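Local coordinates for extracellular solute-binding protein family 1 (Alicyclobacillus acidocaldarius subsp. acidocaldarius, PDB 4OVJ) that probably captures a solute, perhaps a sugar, outside the cell and delivers it to an ABC transporter as its extracellular binding component, at residues A43-I57 / L312-A326. Sequence-based numbering, arbitrary orientation. Where two conformers were deposited one is given.
Sequences AAVKAFEKAYPNIHI and LFVNFLLNNVQAGKA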
loop_
_atom_site.group_PDB
_atom_site.type_symbol
_atom_site.label_atom_id
_atom_site.label_comp_id
_atom_site.label_asym_id
_atom_site.label_seq_id
_atom_site.Cartn_x
_atom_site.Cartn_y
_atom_site.Cartn_z
ATOM N N ALA A 43 20.382 1.817 11.739
ATOM C CA ALA A 43 20.977 3.092 11.361
ATOM C C ALA A 43 20.132 4.270 11.856
ATOM O O ALA A 43 20.667 5.290 12.262
ATOM C CB ALA A 43 21.168 3.174 9.860
ATOM N N ALA A 44 18.808 4.129 11.820
ATOM C CA ALA A 44 17.935 5.177 12.330
ATOM C C ALA A 44 18.088 5.331 13.853
ATOM O O ALA A 44 18.116 6.436 14.364
ATOM C CB ALA A 44 16.489 4.911 11.950
ATOM N N VAL A 45 18.213 4.213 14.553
ATOM C CA VAL A 45 18.438 4.211 15.998
ATOM C C VAL A 45 19.776 4.862 16.336
ATOM O O VAL A 45 19.873 5.620 17.303
ATOM C CB VAL A 45 18.379 2.786 16.572
ATOM C CG1 VAL A 45 18.860 2.756 18.014
ATOM C CG2 VAL A 45 16.953 2.265 16.499
ATOM N N LYS A 46 20.801 4.571 15.544
ATOM C CA LYS A 46 22.100 5.231 15.726
ATOM C C LYS A 46 21.958 6.748 15.654
ATOM O O LYS A 46 22.494 7.472 16.499
ATOM C CB LYS A 46 23.134 4.732 14.701
ATOM C CG LYS A 46 24.474 5.472 14.742
ATOM C CD LYS A 46 25.496 4.871 13.786
ATOM C CE LYS A 46 26.894 5.430 14.036
ATOM N NZ LYS A 46 27.863 4.904 13.043
ATOM N N ALA A 47 21.234 7.232 14.651
ATOM C CA ALA A 47 21.022 8.666 14.494
ATOM C C ALA A 47 20.247 9.246 15.675
ATOM O O ALA A 47 20.582 10.326 16.194
ATOM C CB ALA A 47 20.317 8.950 13.177
ATOM N N PHE A 48 19.235 8.519 16.137
ATOM C CA PHE A 48 18.464 8.963 17.289
ATOM C C PHE A 48 19.320 9.092 18.545
ATOM O O PHE A 48 19.223 10.090 19.269
ATOM C CB PHE A 48 17.315 8.010 17.599
ATOM C CG PHE A 48 16.552 8.405 18.814
ATOM C CD1 PHE A 48 15.639 9.431 18.758
ATOM C CD2 PHE A 48 16.810 7.808 20.038
ATOM C CE1 PHE A 48 14.934 9.816 19.881
ATOM C CE2 PHE A 48 16.124 8.198 21.173
ATOM C CZ PHE A 48 15.184 9.206 21.096
ATOM N N GLU A 49 20.118 8.064 18.829
ATOM C CA GLU A 49 20.935 8.050 20.039
ATOM C C GLU A 49 21.962 9.201 20.059
ATOM O O GLU A 49 22.320 9.696 21.124
ATOM C CB GLU A 49 21.594 6.677 20.241
ATOM C CG GLU A 49 20.583 5.593 20.653
ATOM C CD GLU A 49 21.242 4.295 21.131
ATOM O OE1 GLU A 49 22.051 3.719 20.370
ATOM O OE2 GLU A 49 20.938 3.842 22.271
ATOM N N LYS A 50 22.418 9.618 18.882
ATOM C CA LYS A 50 23.283 10.791 18.768
ATOM C C LYS A 50 22.499 12.084 19.010
ATOM O O LYS A 50 22.979 12.995 19.687
ATOM C CB LYS A 50 23.932 10.836 17.384
ATOM C CG LYS A 50 24.706 12.114 17.116
ATOM C CD LYS A 50 25.522 12.006 15.837
ATOM C CE LYS A 50 26.338 13.264 15.584
ATOM N NZ LYS A 50 27.287 13.078 14.455
ATOM N N ALA A 51 21.291 12.156 18.461
ATOM C CA ALA A 51 20.465 13.368 18.564
ATOM C C ALA A 51 19.874 13.588 19.957
ATOM O O ALA A 51 19.686 14.739 20.385
ATOM C CB ALA A 51 19.352 13.330 17.545
ATOM N N TYR A 52 19.573 12.489 20.639
ATOM C CA TYR A 52 18.959 12.502 21.954
ATOM C C TYR A 52 19.788 11.661 22.901
ATOM O O TYR A 52 19.416 10.544 23.235
ATOM C CB TYR A 52 17.535 11.965 21.847
ATOM C CG TYR A 52 16.666 12.907 21.071
ATOM C CD1 TYR A 52 16.061 13.988 21.694
ATOM C CD2 TYR A 52 16.502 12.758 19.700
ATOM C CE1 TYR A 52 15.277 14.878 20.981
ATOM C CE2 TYR A 52 15.716 13.639 18.977
ATOM C CZ TYR A 52 15.105 14.700 19.621
ATOM O OH TYR A 52 14.327 15.584 18.933
ATOM N N PRO A 53 20.937 12.189 23.325
ATOM C CA PRO A 53 21.881 11.373 24.109
ATOM C C PRO A 53 21.441 11.048 25.539
ATOM O O PRO A 53 22.097 10.260 26.201
ATOM C CB PRO A 53 23.152 12.217 24.110
ATOM C CG PRO A 53 22.677 13.618 23.924
ATOM C CD PRO A 53 21.487 13.521 23.014
ATOM N N ASN A 54 20.336 11.606 26.013
ATOM C CA ASN A 54 19.784 11.160 27.297
ATOM C C ASN A 54 18.710 10.071 27.172
ATOM O O ASN A 54 17.991 9.773 28.130
ATOM C CB ASN A 54 19.251 12.339 28.081
ATOM C CG ASN A 54 18.232 13.125 27.322
ATOM O OD1 ASN A 54 18.159 13.064 26.084
ATOM N ND2 ASN A 54 17.444 13.900 28.050
ATOM N N ILE A 55 18.610 9.466 25.995
ATOM C CA ILE A 55 17.700 8.347 25.790
ATOM C C ILE A 55 18.479 7.225 25.113
ATOM O O ILE A 55 18.920 7.357 23.964
ATOM C CB ILE A 55 16.479 8.749 24.935
ATOM C CG1 ILE A 55 15.740 9.925 25.583
ATOM C CG2 ILE A 55 15.529 7.555 24.774
ATOM C CD1 ILE A 55 14.678 10.590 24.707
ATOM N N HIS A 56 18.636 6.113 25.815
ATOM C CA HIS A 56 19.157 4.912 25.197
ATOM C C HIS A 56 18.024 4.125 24.547
ATOM O O HIS A 56 16.913 4.038 25.088
ATOM C CB HIS A 56 19.783 3.987 26.227
ATOM C CG HIS A 56 20.914 4.581 27.004
ATOM N ND1 HIS A 56 22.061 5.055 26.411
ATOM C CD2 HIS A 56 21.115 4.669 28.335
ATOM C CE1 HIS A 56 22.902 5.460 27.344
ATOM N NE2 HIS A 56 22.350 5.235 28.520
ATOM N N ILE A 57 18.313 3.534 23.402
ATOM C CA ILE A 57 17.407 2.603 22.762
ATOM C C ILE A 57 18.015 1.206 22.818
ATOM O O ILE A 57 19.149 0.983 22.375
ATOM C CB ILE A 57 17.137 2.983 21.297
ATOM C CG1 ILE A 57 16.592 4.403 21.204
ATOM C CG2 ILE A 57 16.175 1.979 20.669
ATOM C CD1 ILE A 57 15.272 4.619 21.918
ATOM N N LEU A 312 8.795 11.034 21.827
ATOM C CA LEU A 312 9.917 11.708 21.184
ATOM C C LEU A 312 10.635 10.780 20.189
ATOM O O LEU A 312 11.013 11.200 19.092
ATOM C CB LEU A 312 10.861 12.223 22.262
ATOM C CG LEU A 312 12.012 13.130 21.857
ATOM C CD1 LEU A 312 12.608 13.786 23.093
ATOM C CD2 LEU A 312 13.026 12.286 21.120
ATOM N N PHE A 313 10.792 9.512 20.553
ATOM C CA PHE A 313 11.409 8.530 19.665
ATOM C C PHE A 313 10.547 8.264 18.425
ATOM O O PHE A 313 11.032 8.284 17.298
ATOM C CB PHE A 313 11.694 7.232 20.417
ATOM C CG PHE A 313 12.338 6.175 19.576
ATOM C CD1 PHE A 313 13.601 6.368 19.030
ATOM C CD2 PHE A 313 11.695 4.987 19.334
ATOM C CE1 PHE A 313 14.188 5.381 18.256
ATOM C CE2 PHE A 313 12.269 3.999 18.563
ATOM C CZ PHE A 313 13.526 4.187 18.029
ATOM N N VAL A 314 9.260 8.028 18.634
ATOM C CA VAL A 314 8.354 7.816 17.516
ATOM C C VAL A 314 8.323 9.047 16.606
ATOM O O VAL A 314 8.373 8.924 15.381
ATOM C CB VAL A 314 6.945 7.415 18.007
ATOM C CG1 VAL A 314 5.936 7.446 16.875
ATOM C CG2 VAL A 314 7.005 6.019 18.610
ATOM N N ASN A 315 8.291 10.227 17.197
ATOM C CA ASN A 315 8.288 11.438 16.411
ATOM C C ASN A 315 9.535 11.586 15.558
ATOM O O ASN A 315 9.447 12.043 14.415
ATOM C CB ASN A 315 8.154 12.670 17.293
ATOM C CG ASN A 315 7.953 13.913 16.474
ATOM O OD1 ASN A 315 6.955 14.041 15.757
ATOM N ND2 ASN A 315 8.922 14.823 16.532
ATOM N N PHE A 316 10.681 11.207 16.124
ATOM C CA PHE A 316 11.957 11.201 15.415
ATOM C C PHE A 316 11.903 10.270 14.198
ATOM O O PHE A 316 12.261 10.661 13.082
ATOM C CB PHE A 316 13.096 10.782 16.352
ATOM C CG PHE A 316 14.448 10.759 15.694
ATOM C CD1 PHE A 316 15.234 11.910 15.673
ATOM C CD2 PHE A 316 14.951 9.589 15.130
ATOM C CE1 PHE A 316 16.485 11.892 15.087
ATOM C CE2 PHE A 316 16.208 9.569 14.540
ATOM C CZ PHE A 316 16.964 10.725 14.517
ATOM N N LEU A 317 11.424 9.052 14.399
ATOM C CA LEU A 317 11.303 8.100 13.300
ATOM C C LEU A 317 10.384 8.611 12.201
ATOM O O LEU A 317 10.652 8.405 11.033
ATOM C CB LEU A 317 10.799 6.742 13.786
ATOM C CG LEU A 317 11.731 5.997 14.736
ATOM C CD1 LEU A 317 11.043 4.722 15.195
ATOM C CD2 LEU A 317 13.090 5.728 14.106
ATOM N N LEU A 318 9.312 9.285 12.589
ATOM C CA LEU A 318 8.350 9.804 11.635
ATOM C C LEU A 318 8.834 11.025 10.888
ATOM O O LEU A 318 8.611 11.128 9.693
ATOM C CB LEU A 318 7.024 10.145 12.327
ATOM C CG LEU A 318 6.227 8.972 12.897
ATOM C CD1 LEU A 318 5.149 9.510 13.826
ATOM C CD2 LEU A 318 5.603 8.142 11.791
ATOM N N ASN A 319 9.452 11.957 11.602
ATOM C CA ASN A 319 9.621 13.335 11.090
ATOM C C ASN A 319 11.043 13.840 10.944
ATOM O O ASN A 319 11.263 14.901 10.354
ATOM C CB ASN A 319 8.843 14.307 11.971
ATOM C CG ASN A 319 7.351 14.225 11.747
ATOM O OD1 ASN A 319 6.884 14.257 10.608
ATOM N ND2 ASN A 319 6.593 14.103 12.822
ATOM N N ASN A 320 12.010 13.126 11.494
ATOM C CA ASN A 320 13.375 13.617 11.445
ATOM C C ASN A 320 14.038 13.238 10.134
ATOM O O ASN A 320 13.922 12.101 9.693
ATOM C CB ASN A 320 14.178 13.095 12.632
ATOM C CG ASN A 320 15.570 13.662 12.664
ATOM O OD1 ASN A 320 16.463 13.143 12.013
ATOM N ND2 ASN A 320 15.762 14.733 13.417
ATOM N N VAL A 321 14.708 14.205 9.494
ATOM C CA VAL A 321 15.340 13.950 8.203
ATOM C C VAL A 321 16.527 12.973 8.293
ATOM O O VAL A 321 16.761 12.223 7.347
ATOM C CB VAL A 321 15.737 15.267 7.479
ATOM C CG1 VAL A 321 16.880 15.971 8.190
ATOM C CG2 VAL A 321 16.098 14.981 6.028
ATOM N N GLN A 322 17.242 12.949 9.420
ATOM C CA GLN A 322 18.338 11.970 9.604
ATOM C C GLN A 322 17.769 10.552 9.679
ATOM O O GLN A 322 18.326 9.611 9.104
ATOM C CB GLN A 322 19.186 12.269 10.850
ATOM C CG GLN A 322 19.751 13.680 10.926
ATOM C CD GLN A 322 20.402 14.135 9.633
ATOM O OE1 GLN A 322 21.149 13.382 9.002
ATOM N NE2 GLN A 322 20.123 15.377 9.229
ATOM N N ALA A 323 16.644 10.405 10.376
ATOM C CA ALA A 323 15.916 9.151 10.363
ATOM C C ALA A 323 15.461 8.799 8.956
ATOM O O ALA A 323 15.585 7.655 8.538
ATOM C CB ALA A 323 14.718 9.205 11.294
ATOM N N GLY A 324 14.922 9.777 8.235
ATOM C CA GLY A 324 14.406 9.548 6.891
ATOM C C GLY A 324 15.471 9.042 5.946
ATOM O O GLY A 324 15.225 8.124 5.173
ATOM N N LYS A 325 16.659 9.643 6.023
ATOM C CA LYS A 325 17.799 9.205 5.223
ATOM C C LYS A 325 18.240 7.788 5.584
ATOM O O LYS A 325 18.514 6.963 4.707
ATOM C CB LYS A 325 18.952 10.198 5.358
ATOM C CG LYS A 325 18.669 11.495 4.624
ATOM C CD LYS A 325 19.810 12.496 4.723
ATOM C CE LYS A 325 19.448 13.783 3.993
ATOM N NZ LYS A 325 20.479 14.841 4.196
ATOM N N ALA A 326 18.270 7.493 6.876
ATOM C CA ALA A 326 18.653 6.161 7.337
ATOM C C ALA A 326 17.638 5.108 6.898
ATOM O O ALA A 326 18.016 4.049 6.396
ATOM C CB ALA A 326 18.795 6.150 8.847
#
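Helix 43-51 runs nearly antiparallel to helix 321-326, their axes 8.4 Å apart at 160°, and crosses helix 312-319 more obliquely at a wider 10.6 Å. The close end is built from alanines: the methyl of Ala326 rests against the backbone of Ala44, its CB 3.6 Å from Ala44 N. Further along, Phe316 enters helix 43-51 as a knob among Ala44, Ala47, Phe48 and Ala51. Phe48, Phe313 and Phe316 form an aromatic cluster, with Phe48 in contact with both of the others. With CG anti to the backbone N, the Phe48 ring reaches between the two phenylalanines of helix 312-319, presenting an edge to the face of Phe316 (Phe48 CD1 to Phe316 CG 3.5 Å) and a face to the edge of Phe313, whose CD1 stands over the ring centre. Both pairs are T-shaped, with planes at 73° and 79°. Ile57 CD1 lies over one face of Phe313, 3.9 Å from the ring centroid. In the conformer given, Leu312 CD2 lies at the edge of Phe48 and over the centre of Tyr52, about 3.3 Å from the Tyr52 centroid; a second conformer was deposited, so this close CH-pi contact is less certain than the ring pairs. Asn320 OD1 caps helix 321-326 by accepting from Ala323 N, while its CB covers the Phe316 face turned from Phe48. No hydrogen bond crosses the contact, so shape and ring packing join these helices beside strand 25-31 in one lobe of the periplasmic-binding-protein fold.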